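Long-range contact in cytochrome B5 (Hadesarchaea archaeon YNP_N21, PDB 6NZX), which binds a heme group through a cytochrome b5-like domain and probably serves in electron transfer: residues G27-V32 with F70-L76. Residues are numbered along the deposited sequence; the frame is centred on the assembly and turned at random.
Sequences GKVYDV and FPVVGVL. With HEM (protoporphyrin IX containing Fe), chain B.
Val32 and Phe70 meet just beyond the heme-side end of the antiparallel pair formed by strands 28-31 and 72-76: Val32 CG1 sits over one face of the Phe70 ring, a CH-pi contact 4.3 Å from the centroid. The same ring turns its edge to a heme propionate, with Phe70 CZ 3.4 Å from HEM O1D, making Phe70 part of the heme pocket. Further along, Tyr30 and Val72 lie side by side, Val72 CG2 reaching Tyr30 CE1 at 3.4 Å, while the Phe70 carbonyl oxygen lies at the edge of the Tyr30 ring, near its plane. On the other face of the sheet Val29 spreads its methyls: CG1, anti to the backbone N (chi1 176°), meets Val73 CG2 at 3.6 Å, and CG2 packs on Leu76 CB.

Four backbone hydrogen bonds set the register. Val29 N donates to Gly74 O (2.8 Å), and Val29 O accepts from Val73 N (2.7 Å), so two consecutive residues face Val29, a classic beta bulge. Asp31 N to Pro71 O and Leu76 N to Gly27 O complete the ladder.

Asp31 OD1 is hydrogen-bonded to Thr33 OG1. In the mixed sheet 22-25 borders 28-31 and 3-5 runs parallel beside 72-76; Leu10 of helix 7-11 packs against Val29 and Leu76.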
loop_
_atom_site.group_PDB
_atom_site.type_symbol
_atom_site.label_atom_id
_atom_site.label_comp_id
_atom_site.label_asym_id
_atom_site.label_seq_id
_atom_site.Cartn_x
_atom_site.Cartn_y
_atom_site.Cartn_z
ATOM N N GLY A 27 5.763 7.396 5.128
ATOM C CA GLY A 27 5.002 7.732 6.321
ATOM C C GLY A 27 3.498 7.857 6.108
ATOM O O GLY A 27 2.776 8.026 7.081
ATOM N N LYS A 28 3.026 7.795 4.852
ATOM C CA LYS A 28 1.609 7.968 4.485
ATOM C C LYS A 28 1.030 6.650 3.947
ATOM O O LYS A 28 1.684 5.909 3.257
ATOM C CB LYS A 28 1.462 9.074 3.436
ATOM C CG LYS A 28 1.591 10.505 3.958
ATOM C CD LYS A 28 1.056 11.504 2.955
ATOM C CE LYS A 28 0.726 12.852 3.564
ATOM N NZ LYS A 28 -0.220 13.621 2.714
ATOM N N VAL A 29 -0.231 6.380 4.273
ATOM C CA VAL A 29 -0.877 5.132 3.932
ATOM C C VAL A 29 -1.926 5.443 2.881
ATOM O O VAL A 29 -2.795 6.300 3.122
ATOM C CB VAL A 29 -1.490 4.483 5.188
ATOM C CG1 VAL A 29 -2.267 3.211 4.862
ATOM C CG2 VAL A 29 -0.413 4.219 6.232
ATOM N N TYR A 30 -1.838 4.708 1.761
ATOM C CA TYR A 30 -2.642 4.888 0.580
ATOM C C TYR A 30 -3.561 3.676 0.444
ATOM O O TYR A 30 -3.112 2.569 0.627
ATOM C CB TYR A 30 -1.751 5.023 -0.665
ATOM C CG TYR A 30 -0.851 6.229 -0.654
ATOM C CD1 TYR A 30 -1.239 7.420 -1.244
ATOM C CD2 TYR A 30 0.368 6.197 -0.001
ATOM C CE1 TYR A 30 -0.426 8.544 -1.210
ATOM C CE2 TYR A 30 1.202 7.304 0.024
ATOM C CZ TYR A 30 0.788 8.490 -0.563
ATOM O OH TYR A 30 1.612 9.575 -0.553
ATOM N N ASP A 31 -4.831 3.920 0.116
ATOM C CA ASP A 31 -5.772 2.878 -0.201
ATOM C C ASP A 31 -5.696 2.590 -1.708
ATOM O O ASP A 31 -6.211 3.358 -2.520
ATOM C CB ASP A 31 -7.191 3.257 0.243
ATOM C CG ASP A 31 -8.231 2.188 -0.072
ATOM O OD1 ASP A 31 -7.821 1.101 -0.548
ATOM O OD2 ASP A 31 -9.439 2.427 0.213
ATOM N N VAL A 32 -5.102 1.446 -2.056
ATOM C CA VAL A 32 -4.928 1.038 -3.436
ATOM C C VAL A 32 -5.922 -0.086 -3.795
ATOM O O VAL A 32 -5.772 -0.758 -4.824
ATOM C CB VAL A 32 -3.465 0.648 -3.725
ATOM C CG1 VAL A 32 -2.558 1.869 -3.714
ATOM C CG2 VAL A 32 -2.928 -0.422 -2.784
ATOM N N PHE A 70 -4.584 7.752 -5.506
ATOM C CA PHE A 70 -5.254 6.956 -4.469
ATOM C C PHE A 70 -5.445 7.759 -3.175
ATOM O O PHE A 70 -4.606 8.582 -2.799
ATOM C CB PHE A 70 -4.455 5.664 -4.276
ATOM C CG PHE A 70 -4.453 4.840 -5.540
ATOM C CD1 PHE A 70 -5.579 4.120 -5.903
ATOM C CD2 PHE A 70 -3.377 4.868 -6.406
ATOM C CE1 PHE A 70 -5.626 3.413 -7.091
ATOM C CE2 PHE A 70 -3.417 4.152 -7.594
ATOM C CZ PHE A 70 -4.543 3.441 -7.937
ATOM N N PRO A 71 -6.541 7.520 -2.419
ATOM C CA PRO A 71 -6.755 8.221 -1.148
ATOM C C PRO A 71 -5.646 7.912 -0.125
ATOM O O PRO A 71 -5.179 6.792 -0.053
ATOM C CB PRO A 71 -8.106 7.732 -0.620
ATOM C CG PRO A 71 -8.667 6.793 -1.675
ATOM C CD PRO A 71 -7.626 6.600 -2.757
ATOM N N VAL A 72 -5.207 8.940 0.598
ATOM C CA VAL A 72 -4.398 8.774 1.799
ATOM C C VAL A 72 -5.382 8.555 2.955
ATOM O O VAL A 72 -6.254 9.403 3.202
ATOM C CB VAL A 72 -3.492 9.993 2.047
ATOM C CG1 VAL A 72 -2.677 9.859 3.332
ATOM C CG2 VAL A 72 -2.580 10.260 0.861
ATOM N N VAL A 73 -5.248 7.423 3.643
ATOM C CA VAL A 73 -6.176 7.053 4.691
ATOM C C VAL A 73 -5.509 7.251 6.065
ATOM O O VAL A 73 -6.157 7.241 7.085
ATOM C CB VAL A 73 -6.712 5.621 4.479
ATOM C CG1 VAL A 73 -7.576 5.535 3.232
ATOM C CG2 VAL A 73 -5.601 4.583 4.414
ATOM N N GLY A 74 -4.209 7.521 6.085
ATOM C CA GLY A 74 -3.568 7.840 7.340
ATOM C C GLY A 74 -2.061 7.905 7.227
ATOM O O GLY A 74 -1.500 8.029 6.131
ATOM N N VAL A 75 -1.421 7.854 8.400
ATOM C CA VAL A 75 -0.009 7.895 8.525
ATOM C C VAL A 75 0.411 6.635 9.280
ATOM O O VAL A 75 -0.385 6.063 10.040
ATOM C CB VAL A 75 0.477 9.190 9.206
ATOM C CG1 VAL A 75 0.021 10.419 8.425
ATOM C CG2 VAL A 75 0.044 9.289 10.666
ATOM N N LEU A 76 1.658 6.216 9.043
ATOM C CA LEU A 76 2.176 4.988 9.557
ATOM C C LEU A 76 3.148 5.299 10.700
ATOM O O LEU A 76 4.145 5.967 10.486
ATOM C CB LEU A 76 2.843 4.229 8.412
ATOM C CG LEU A 76 3.499 2.916 8.817
ATOM C CD1 LEU A 76 2.462 1.903 9.255
ATOM C CD2 LEU A 76 4.348 2.371 7.673
HETATM C CHA HEM B . 1.708 0.799 -11.136
HETATM C CHB HEM B . 5.328 -2.542 -11.496
HETATM C CHC HEM B . 6.591 -1.576 -6.866
HETATM C CHD HEM B . 2.803 1.458 -6.468
HETATM C C1A HEM B . 2.650 -0.184 -11.661
HETATM C C2A HEM B . 2.545 -0.612 -13.065
HETATM C C3A HEM B . 3.644 -1.610 -13.143
HETATM C C4A HEM B . 4.211 -1.632 -11.860
HETATM C CMA HEM B . 4.017 -2.402 -14.374
HETATM C CAA HEM B . 1.566 -0.103 -14.110
HETATM C CBA HEM B . 2.032 1.265 -14.664
HETATM C CGA HEM B . 0.959 2.363 -14.645
HETATM O O1A HEM B . 1.318 3.550 -14.443
HETATM O O2A HEM B . -0.254 2.085 -14.842
HETATM C C1B HEM B . 6.023 -2.639 -10.200
HETATM C C2B HEM B . 7.116 -3.486 -9.983
HETATM C C3B HEM B . 7.529 -3.204 -8.590
HETATM C C4B HEM B . 6.564 -2.167 -8.208
HETATM C CMB HEM B . 7.768 -4.484 -10.909
HETATM C CAB HEM B . 8.582 -3.812 -7.666
HETATM C CBB HEM B . 10.013 -3.449 -8.031
HETATM C C1C HEM B . 5.675 -0.593 -6.313
HETATM C C2C HEM B . 5.809 -0.192 -4.999
HETATM C C3C HEM B . 4.647 0.709 -4.826
HETATM C C4C HEM B . 4.009 0.700 -6.148
HETATM C CMC HEM B . 6.891 -0.652 -4.069
HETATM C CAC HEM B . 4.197 1.556 -3.683
HETATM C CBC HEM B . 4.943 1.790 -2.625
HETATM C C1D HEM B . 2.115 1.541 -7.758
HETATM C C2D HEM B . 0.987 2.339 -7.926
HETATM C C3D HEM B . 0.648 2.170 -9.336
HETATM C C4D HEM B . 1.636 1.274 -9.762
HETATM C CMD HEM B . 0.297 3.210 -6.913
HETATM C CAD HEM B . -0.505 2.798 -10.109
HETATM C CBD HEM B . -1.712 1.861 -9.972
HETATM C CGD HEM B . -2.905 2.295 -10.793
HETATM O O1D HEM B . -3.942 1.597 -10.776
HETATM O O2D HEM B . -2.841 3.340 -11.474
HETATM N NA HEM B . 3.610 -0.809 -10.967
HETATM N NB HEM B . 5.689 -1.842 -9.159
HETATM N NC HEM B . 4.645 -0.116 -7.001
HETATM N ND HEM B . 2.532 0.884 -8.843
HETATM FE FE HEM B . 4.136 -0.460 -8.986
#